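PDB 3D6W: methyl-accepting/DNA response regulator, which probably binds DNA through its LytTR domain, the part present here, as a phosphorelay response regulator. Local coordinates for residues 7-12 against 36-41; 20-25 against 87-92. One frame throughout, in Å; residues are numbered along the deposited sequence.

Interaction 1 of 2, residues 7-12 against 36-41; sequences LKTTDG and EELTGT
K8 and T41 form a single antiparallel, hydrogen-bonded bridge where strand 4-8, one arm of the hairpin with strand 13-17, meets strand 39-42, an edge strand of the five-stranded sheet of the LytTR domain. K8 N gives a nearly straight bond to T41 O (2.8 Å, 163°), in the carbonyl plane and on a lone pair; the return bond from T41 N to K8 O is weak. L7 CA adds a CH...O contact to the same T41 O, 3.5 Å away. L7 then reaches over the bare backbone of G40, its CB 3.8 Å from G40 CA; CG stands anti to the carbonyl carbon (chi1 -42°), and that torsion lays CD1 over G40 N (3.3 Å), with L38 CD1 beyond it. L38 splits its branches: CD1 meets L7, while CD2 touches T9 CG2 at 3.6 Å, the two side chains crossing at about a right angle. V16 of strand 13-17 backs both leucines, and V33 of strand 30-35 packs on L7. T9 is in turn fixed by the hairpin turn, where G12 O accepts from both T9 N and T9 OG1, the hydroxyl lying 2.7 Å away and well above the carbonyl plane.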
loop_
_atom_site.group_PDB
_atom_site.type_symbol
_atom_site.label_atom_id
_atom_site.label_comp_id
_atom_site.label_asym_id
_atom_site.label_seq_id
_atom_site.Cartn_x
_atom_site.Cartn_y
_atom_site.Cartn_z
ATOM N N LEU A 7 6.744 0.345 -21.479
ATOM C CA LEU A 7 7.147 -0.637 -22.483
ATOM C C LEU A 7 6.762 -0.132 -23.882
ATOM O O LEU A 7 5.680 0.407 -24.091
ATOM C CB LEU A 7 6.460 -1.987 -22.266
ATOM C CG LEU A 7 6.255 -2.644 -20.910
ATOM C CD1 LEU A 7 6.289 -4.144 -21.041
ATOM C CD2 LEU A 7 7.270 -2.190 -19.908
ATOM N N LYS A 8 7.641 -0.353 -24.848
ATOM C CA LYS A 8 7.351 -0.040 -26.253
ATOM C C LYS A 8 6.623 -1.213 -26.865
ATOM O O LYS A 8 7.138 -2.338 -26.822
ATOM C CB LYS A 8 8.655 0.217 -27.000
ATOM C CG LYS A 8 8.554 0.300 -28.500
ATOM C CD LYS A 8 9.784 0.964 -29.066
ATOM C CE LYS A 8 9.505 1.510 -30.460
ATOM N NZ LYS A 8 10.555 2.483 -30.832
ATOM N N THR A 9 5.407 -0.955 -27.370
ATOM C CA THR A 9 4.680 -1.914 -28.226
ATOM C C THR A 9 4.773 -1.514 -29.696
ATOM O O THR A 9 5.381 -0.498 -30.039
ATOM C CB THR A 9 3.207 -2.067 -27.855
ATOM O OG1 THR A 9 2.775 -0.901 -27.158
ATOM C CG2 THR A 9 3.000 -3.313 -26.953
ATOM N N THR A 10 4.183 -2.348 -30.554
ATOM C CA THR A 10 4.284 -2.202 -32.014
ATOM C C THR A 10 3.847 -0.788 -32.488
ATOM O O THR A 10 4.566 -0.112 -33.253
ATOM C CB THR A 10 3.501 -3.360 -32.744
ATOM O OG1 THR A 10 2.234 -3.568 -32.110
ATOM C CG2 THR A 10 4.282 -4.662 -32.674
ATOM N N ASP A 11 2.710 -0.328 -31.967
ATOM C CA ASP A 11 2.126 0.953 -32.389
ATOM C C ASP A 11 2.292 2.089 -31.350
ATOM O O ASP A 11 2.496 3.258 -31.741
ATOM C CB ASP A 11 0.646 0.762 -32.769
ATOM C CG ASP A 11 -0.112 -0.097 -31.761
ATOM O OD1 ASP A 11 0.562 -0.775 -30.931
ATOM O OD2 ASP A 11 -1.369 -0.091 -31.811
ATOM N N GLY A 12 2.213 1.754 -30.048
ATOM C CA GLY A 12 2.263 2.767 -28.964
ATOM C C GLY A 12 3.128 2.322 -27.801
ATOM O O GLY A 12 3.900 1.381 -27.940
ATOM N N GLU A 36 2.713 -8.721 -16.475
ATOM C CA GLU A 36 1.787 -9.842 -16.338
ATOM C C GLU A 36 0.983 -10.104 -17.614
ATOM O O GLU A 36 0.740 -11.260 -17.972
ATOM C CB GLU A 36 0.830 -9.606 -15.185
ATOM C CG GLU A 36 1.472 -9.549 -13.823
ATOM C CD GLU A 36 0.488 -9.125 -12.788
ATOM O OE1 GLU A 36 -0.617 -8.698 -13.154
ATOM O OE2 GLU A 36 0.788 -9.192 -11.597
ATOM N N GLU A 37 0.574 -9.022 -18.278
ATOM C CA GLU A 37 -0.295 -9.089 -19.437
ATOM C C GLU A 37 0.392 -8.710 -20.738
ATOM O O GLU A 37 -0.210 -8.881 -21.787
ATOM C CB GLU A 37 -1.493 -8.150 -19.233
ATOM C CG GLU A 37 -2.492 -8.610 -18.157
ATOM C CD GLU A 37 -3.705 -7.650 -18.002
ATOM O OE1 GLU A 37 -3.756 -6.591 -18.706
ATOM O OE2 GLU A 37 -4.623 -7.973 -17.184
ATOM N N LEU A 38 1.594 -8.137 -20.704
ATOM C CA LEU A 38 2.304 -7.863 -21.956
ATOM C C LEU A 38 3.815 -7.763 -21.792
ATOM O O LEU A 38 4.331 -7.739 -20.676
ATOM C CB LEU A 38 1.708 -6.660 -22.727
ATOM C CG LEU A 38 1.861 -5.151 -22.435
ATOM C CD1 LEU A 38 2.422 -4.854 -21.065
ATOM C CD2 LEU A 38 2.697 -4.459 -23.523
ATOM N N THR A 39 4.500 -7.765 -22.934
ATOM C CA THR A 39 5.927 -7.652 -22.998
ATOM C C THR A 39 6.317 -6.562 -23.950
ATOM O O THR A 39 5.651 -6.278 -24.906
ATOM C CB THR A 39 6.601 -8.986 -23.332
ATOM O OG1 THR A 39 6.241 -9.916 -22.303
ATOM C CG2 THR A 39 8.168 -8.830 -23.328
ATOM N N GLY A 40 7.407 -5.904 -23.644
ATOM C CA GLY A 40 7.771 -4.762 -24.427
ATOM C C GLY A 40 9.202 -4.406 -24.169
ATOM O O GLY A 40 9.863 -4.978 -23.331
ATOM N N THR A 41 9.645 -3.417 -24.902
ATOM C CA THR A 41 11.030 -3.068 -25.009
ATOM C C THR A 41 11.225 -1.783 -24.171
ATOM O O THR A 41 10.297 -0.966 -24.020
ATOM C CB THR A 41 11.336 -2.933 -26.512
ATOM O OG1 THR A 41 12.004 -4.124 -26.946
ATOM C CG2 THR A 41 12.141 -1.708 -26.840
#

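Interaction 2 of 2, residues 20-25 against 87-92; sequences KVMYLE and MDNGER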
loop_
_atom_site.group_PDB
_atom_site.type_symbol
_atom_site.label_atom_id
_atom_site.label_comp_id
_atom_site.label_asym_id
_atom_site.label_seq_id
_atom_site.Cartn_x
_atom_site.Cartn_y
_atom_site.Cartn_z
ATOM N N LYS A 20 3.400 -4.996 -11.493
ATOM C CA LYS A 20 2.998 -5.881 -12.538
ATOM C C LYS A 20 4.163 -6.367 -13.399
ATOM O O LYS A 20 3.990 -7.223 -14.286
ATOM C CB LYS A 20 1.964 -5.185 -13.426
ATOM C CG LYS A 20 0.749 -4.672 -12.674
ATOM C CD LYS A 20 -0.496 -5.504 -12.889
ATOM C CE LYS A 20 -1.452 -4.860 -13.955
ATOM N NZ LYS A 20 -2.016 -5.874 -14.998
ATOM N N VAL A 21 5.360 -5.861 -13.136
ATOM C CA VAL A 21 6.568 -6.375 -13.821
ATOM C C VAL A 21 7.044 -7.666 -13.134
ATOM O O VAL A 21 7.316 -7.655 -11.913
ATOM C CB VAL A 21 7.706 -5.314 -13.842
ATOM C CG1 VAL A 21 8.960 -5.830 -14.628
ATOM C CG2 VAL A 21 7.151 -3.983 -14.409
HETATM N N MSE A 22 7.121 -8.744 -13.905
HETATM C CA MSE A 22 7.511 -10.049 -13.415
HETATM C C MSE A 22 9.038 -10.245 -13.450
HETATM O O MSE A 22 9.630 -10.753 -12.509
HETATM C CB MSE A 22 6.828 -11.144 -14.260
HETATM C CG MSE A 22 5.339 -11.068 -14.256
HETATM SE SE MSE A 22 4.380 -12.442 -15.231
HETATM C CE MSE A 22 5.241 -12.034 -16.924
ATOM N N TYR A 23 9.631 -9.858 -14.572
ATOM C CA TYR A 23 11.066 -9.913 -14.806
ATOM C C TYR A 23 11.479 -9.027 -16.012
ATOM O O TYR A 23 10.638 -8.507 -16.771
ATOM C CB TYR A 23 11.570 -11.375 -14.955
ATOM C CG TYR A 23 11.105 -12.100 -16.208
ATOM C CD1 TYR A 23 9.950 -12.862 -16.207
ATOM C CD2 TYR A 23 11.853 -12.032 -17.388
ATOM C CE1 TYR A 23 9.545 -13.505 -17.327
ATOM C CE2 TYR A 23 11.456 -12.651 -18.515
ATOM C CZ TYR A 23 10.286 -13.388 -18.497
ATOM O OH TYR A 23 9.879 -14.031 -19.662
ATOM N N LEU A 24 12.771 -8.763 -16.104
ATOM C CA LEU A 24 13.332 -8.016 -17.220
ATOM C C LEU A 24 14.399 -8.919 -17.782
ATOM O O LEU A 24 15.065 -9.640 -17.026
ATOM C CB LEU A 24 13.932 -6.646 -16.808
ATOM C CG LEU A 24 13.026 -5.528 -16.285
ATOM C CD1 LEU A 24 12.692 -5.674 -14.781
ATOM C CD2 LEU A 24 13.671 -4.221 -16.474
ATOM N N GLU A 25 14.534 -8.918 -19.105
ATOM C CA GLU A 25 15.521 -9.764 -19.768
ATOM C C GLU A 25 16.345 -8.998 -20.800
ATOM O O GLU A 25 15.770 -8.350 -21.696
ATOM C CB GLU A 25 14.860 -10.958 -20.453
ATOM C CG GLU A 25 15.883 -11.829 -21.213
ATOM C CD GLU A 25 15.286 -13.064 -21.824
ATOM O OE1 GLU A 25 16.072 -14.010 -22.144
ATOM O OE2 GLU A 25 14.044 -13.074 -21.953
HETATM N N MSE A 87 8.068 -19.029 -11.867
HETATM C CA MSE A 87 7.272 -17.837 -11.772
HETATM C C MSE A 87 5.781 -18.188 -11.624
HETATM O O MSE A 87 5.390 -19.315 -11.926
HETATM C CB MSE A 87 7.512 -16.911 -12.959
HETATM C CG MSE A 87 8.958 -16.599 -13.242
HETATM SE SE MSE A 87 9.959 -15.811 -11.788
HETATM C CE MSE A 87 9.025 -14.168 -11.725
ATOM N N ASP A 88 4.983 -17.224 -11.152
ATOM C CA ASP A 88 3.591 -17.410 -10.919
ATOM C C ASP A 88 2.799 -17.728 -12.190
ATOM O O ASP A 88 1.831 -18.460 -12.129
ATOM C CB ASP A 88 2.977 -16.124 -10.320
ATOM C CG ASP A 88 3.120 -16.037 -8.818
ATOM O OD1 ASP A 88 3.430 -17.057 -8.172
ATOM O OD2 ASP A 88 2.905 -14.929 -8.279
ATOM N N ASN A 89 3.145 -17.124 -13.320
ATOM C CA ASN A 89 2.483 -17.416 -14.593
ATOM C C ASN A 89 2.995 -18.701 -15.330
ATOM O O ASN A 89 2.683 -18.905 -16.464
ATOM C CB ASN A 89 2.663 -16.221 -15.511
ATOM C CG ASN A 89 4.071 -16.121 -16.072
ATOM O OD1 ASN A 89 4.995 -16.798 -15.621
ATOM N ND2 ASN A 89 4.240 -15.281 -17.048
ATOM N N GLY A 90 3.825 -19.519 -14.700
ATOM C CA GLY A 90 4.375 -20.739 -15.292
ATOM C C GLY A 90 5.741 -20.598 -15.942
ATOM O O GLY A 90 6.300 -21.604 -16.429
ATOM N N GLU A 91 6.284 -19.376 -16.023
ATOM C CA GLU A 91 7.580 -19.226 -16.715
ATOM C C GLU A 91 8.681 -19.643 -15.771
ATOM O O GLU A 91 8.414 -19.884 -14.598
ATOM C CB GLU A 91 7.836 -17.825 -17.221
ATOM C CG GLU A 91 6.777 -17.328 -18.180
ATOM C CD GLU A 91 7.171 -15.987 -18.765
ATOM O OE1 GLU A 91 6.414 -15.035 -18.604
ATOM O OE2 GLU A 91 8.260 -15.875 -19.373
ATOM N N ARG A 92 9.902 -19.774 -16.282
ATOM C CA ARG A 92 11.050 -20.007 -15.406
ATOM C C ARG A 92 12.145 -19.023 -15.725
ATOM O O ARG A 92 12.243 -18.520 -16.838
ATOM C CB ARG A 92 11.570 -21.464 -15.442
ATOM C CG ARG A 92 12.142 -21.918 -16.802
ATOM C CD ARG A 92 12.518 -23.399 -16.829
ATOM N NE ARG A 92 11.346 -24.214 -16.529
ATOM C CZ ARG A 92 10.405 -24.571 -17.408
ATOM N NH1 ARG A 92 10.482 -24.221 -18.683
ATOM N NH2 ARG A 92 9.390 -25.310 -17.007
#
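The tight turn between strands 83-87 and 92-95 docks here on strand 21-27, at the classic beta bulge where M22 and Y23 both face N34, so the three-stranded sheet meets the five-stranded one. M87 to G90 form a type I turn, and the carboxylate of E91 faces the bulge. Y23 OH donates to E91 OE2 at 2.5 Å, a very short bond whose exact length is uncertain. The carboxylate carbon lies in the ring plane at the tyrosine edge, yet the carboxylate itself is turned 74° from the ring. Its other oxygen is held from within the turn: N89 ND2 donates to the anti lone pair of E91 OE1 at 2.7 Å, and that oxygen lies almost in the amide plane of N89. N89 OD1 meanwhile takes E91 N at 2.9 Å, closing an Asx turn. Both ends of the N89 amide are therefore engaged, which fixes its rotation, and the E91 carboxylate is gripped through each oxygen. Selenomethionine M22 lies against this pair, with SE 3.4 Å from N89 ND2 and CE 3.6 Å from E91 OE1; a bend at chi3 (-58°) brings the methyl alongside the polar groups. Selenomethionine M87, bent at chi2 and chi3, brings its CE to 3.6 Å from M22 O. H71 touches both selenomethionines, and M87 also packs on I72 and V67. This is a buried junction between two antiparallel sheets of the predominantly beta LytTR fold, made by an Asx turn seated against a classic beta bulge.

How the interactions relate
The two contacts, with centres 15 Å apart, hang on the same five-stranded sheet: interaction 1 joins the N-terminal hairpin to its edge strand 39-42, and interaction 2 joins the turn at 87-92 to its central strand 21-27. Strand 30-35 lies between them. They also touch directly, since E36 N lies 2.9 Å from K20 O, a probable hydrogen bond, and E36 CA packs 3.8 Å from M22 SE. Segment 87-92 also carries D88, which takes no part in the contact but is, with I72, a magnesium site residue seen in this protein, although neither holds the ion in this chain. The M87 side chain is about 8 Å from a bound magnesium ion, that of L38 about 9 Å from one.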